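Local coordinates for protein translation factor SUI1 homolog (Pyrococcus horikoshii, PDB 5ZCY) that probably acts as a translation initiation factor of the SUI1 family, the archaeal counterpart of eukaryotic eIF1, with a likely role in mRNA binding, at residues Ile82-Leu85 with Leu86-Gly90. Numbering follows the deposited sequence.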
ATOM      1  N   ILE A  82       1.503  -5.854   5.163  1.00 11.90           N
ATOM      2  CA  ILE A  82       1.551  -5.262   3.837  1.00 11.04           C
ATOM      3  C   ILE A  82       2.692  -5.810   3.007  1.00 11.42           C
ATOM      4  O   ILE A  82       2.493  -5.948   1.787  1.00 10.79           O
ATOM      5  CB  ILE A  82       1.617  -3.709   3.922  1.00 11.41           C
ATOM      6  CG1 ILE A  82       1.273  -3.053   2.578  1.00 12.19           C
ATOM      7  CG2 ILE A  82       2.949  -3.237   4.472  1.00 12.04           C
ATOM      8  CD1 ILE A  82      -0.019  -3.437   1.998  1.00 13.55           C
ATOM      9  N   LYS A  83       3.839  -6.128   3.581  1.00 11.63           N
ATOM     10  CA  LYS A  83       4.954  -6.668   2.752  1.00 14.17           C
ATOM     11  C   LYS A  83       4.547  -8.015   2.200  1.00 14.21           C
ATOM     12  O   LYS A  83       4.773  -8.274   0.995  1.00 13.89           O
ATOM     13  CB  LYS A  83       6.279  -6.743   3.493  1.00 19.10           C
ATOM     14  CG  LYS A  83       6.861  -5.414   3.780  1.00 20.30           C
ATOM     15  CD  LYS A  83       8.361  -5.484   4.223  1.00 21.99           C
ATOM     16  CE  LYS A  83       8.862  -4.162   4.682  1.00 23.40           C
ATOM     17  NZ  LYS A  83      10.281  -4.196   5.124  1.00 24.88           N
ATOM     18  N   LYS A  84       3.921  -8.886   2.966  1.00 13.14           N
ATOM     19  CA  LYS A  84       3.475 -10.192   2.490  1.00 14.56           C
ATOM     20  C   LYS A  84       2.442  -9.981   1.448  1.00 14.29           C
ATOM     21  O   LYS A  84       2.452 -10.705   0.384  1.00 16.02           O
ATOM     22  CB  LYS A  84       2.933 -11.039   3.645  1.00 20.75           C
ATOM     23  CG  LYS A  84       2.235 -12.305   3.287  1.00 28.47           C
ATOM     24  CD  LYS A  84       3.168 -13.213   2.551  1.00 37.42           C
ATOM     25  CE  LYS A  84       2.525 -14.580   2.349  1.00 42.86           C
ATOM     26  NZ  LYS A  84       3.272 -15.342   1.325  1.00 47.10           N
ATOM     27  N   LEU A  85       1.475  -9.083   1.642  1.00 11.15           N
ATOM     28  CA  LEU A  85       0.408  -8.969   0.691  1.00 10.85           C
ATOM     29  C   LEU A  85       0.919  -8.406  -0.615  1.00 11.82           C
ATOM     30  O   LEU A  85       0.466  -8.833  -1.690  1.00 11.81           O
ATOM     31  CB  LEU A  85      -0.712  -8.131   1.252  1.00 13.18           C
ATOM     32  CG  LEU A  85      -1.487  -8.677   2.477  1.00 16.04           C
ATOM     33  CD1 LEU A  85      -2.439  -7.630   2.996  1.00 19.88           C
ATOM     34  CD2 LEU A  85      -2.151 -10.011   2.159  1.00 22.66           C
ATOM     35  N   LEU A  86       1.810  -7.431  -0.573  1.00  9.72           N
ATOM     36  CA  LEU A  86       2.371  -6.917  -1.843  1.00  9.22           C
ATOM     37  C   LEU A  86       3.252  -7.944  -2.505  1.00 10.88           C
ATOM     38  O   LEU A  86       3.259  -8.006  -3.780  1.00 10.27           O
ATOM     39  CB  LEU A  86       3.110  -5.608  -1.621  1.00  9.57           C
ATOM     40  CG  LEU A  86       2.175  -4.438  -1.277  1.00 10.61           C
ATOM     41  CD1 LEU A  86       2.967  -3.155  -0.900  1.00 11.49           C
ATOM     42  CD2 LEU A  86       1.254  -4.093  -2.417  1.00 11.09           C
ATOM     43  N   ALA A  87       3.921  -8.766  -1.734  1.00 11.40           N
ATOM     44  CA  ALA A  87       4.700  -9.901  -2.362  1.00 12.20           C
ATOM     45  C   ALA A  87       3.812 -10.871  -2.975  1.00 12.27           C
ATOM     46  O   ALA A  87       4.236 -11.415  -4.083  1.00 13.81           O
ATOM     47  CB  ALA A  87       5.562 -10.548  -1.281  1.00 14.51           C
ATOM     48  N   GLU A  88       2.587 -11.104  -2.525  1.00 12.76           N
ATOM     49  CA  GLU A  88       1.603 -11.993  -3.194  1.00 14.39           C
ATOM     50  C   GLU A  88       1.273 -11.402  -4.555  1.00 13.20           C
ATOM     51  O   GLU A  88       0.853 -12.132  -5.508  1.00 15.52           O
ATOM     52  CB  GLU A  88       0.327 -12.232  -2.376  1.00 17.14           C
ATOM     53  CG  GLU A  88       0.555 -13.098  -1.164  1.00 22.60           C
ATOM     54  CD  GLU A  88      -0.653 -13.136  -0.243  1.00 25.98           C
ATOM     55  OE1 GLU A  88      -1.753 -12.624  -0.539  1.00 30.39           O
ATOM     56  OE2 GLU A  88      -0.461 -13.738   0.820  1.00 36.27           O
ATOM     57  N   LEU A  89       1.375 -10.080  -4.695  1.00 10.71           N
ATOM     58  CA  LEU A  89       1.151  -9.391  -5.953  1.00 10.69           C
ATOM     59  C   LEU A  89       2.441  -9.138  -6.731  1.00 10.37           C
ATOM     60  O   LEU A  89       2.440  -8.286  -7.609  1.00 11.09           O
ATOM     61  CB  LEU A  89       0.359  -8.045  -5.703  1.00 10.52           C
ATOM     62  CG  LEU A  89      -0.983  -8.253  -4.970  1.00  9.97           C
ATOM     63  CD1 LEU A  89      -1.608  -6.873  -4.822  1.00 13.32           C
ATOM     64  CD2 LEU A  89      -1.944  -9.210  -5.687  1.00 12.37           C
ATOM     65  N   GLY A  90       3.482  -9.852  -6.349  1.00 10.46           N
ATOM     66  CA  GLY A  90       4.703  -9.830  -7.128  1.00 11.49           C
ATOM     67  C   GLY A  90       5.627  -8.730  -6.892  1.00 11.16           C
ATOM     68  O   GLY A  90       6.649  -8.611  -7.558  1.00 11.68           O
TER
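The one flat side-chain group here is the carboxylate of Glu88: Leu85 CD2 lies over one face, 3.8 Å from Glu88 OE1, and Lys84 CE meets the edge at Glu88 OE2, at 3.5 Å. Lys84 NZ stays 4.1 Å from Glu88 OE2, beyond a salt bridge, so any attraction between the charges is probably weak and longer-range. The bend of the lysine chain at chi2 (61°) turns CD and CE toward OE2. OE1 forms its salt bridge with Lys60 instead, tying this helix to helix 50-61.

Two residues earlier, on another side of the helix, Ile82 and Leu86 run alongside each other, Ile82 CG1 meeting Leu86 CD1 at 3.9 Å. In the backbone between the same two residues, Leu86 N donates to Ile82 O (2.9 Å) with an N-H...O angle of 167°. The corresponding bond from Glu88 N to Lys84 O bends to 144°, and Leu89 N reaches Leu85 O only weakly, at 3.4 Å. Gly90, at positive phi, then closes a Schellman motif through Gly90 N to Ala87 O and Phe91 N to Leu86 O.

This short, Schellman-ended helix packs between helix 50-61, where Leu85 touches Leu57 and Leu61, and edge strand 96-98 of the mixed sheet, where Ile82 meets Val98 and Leu86 Ile96.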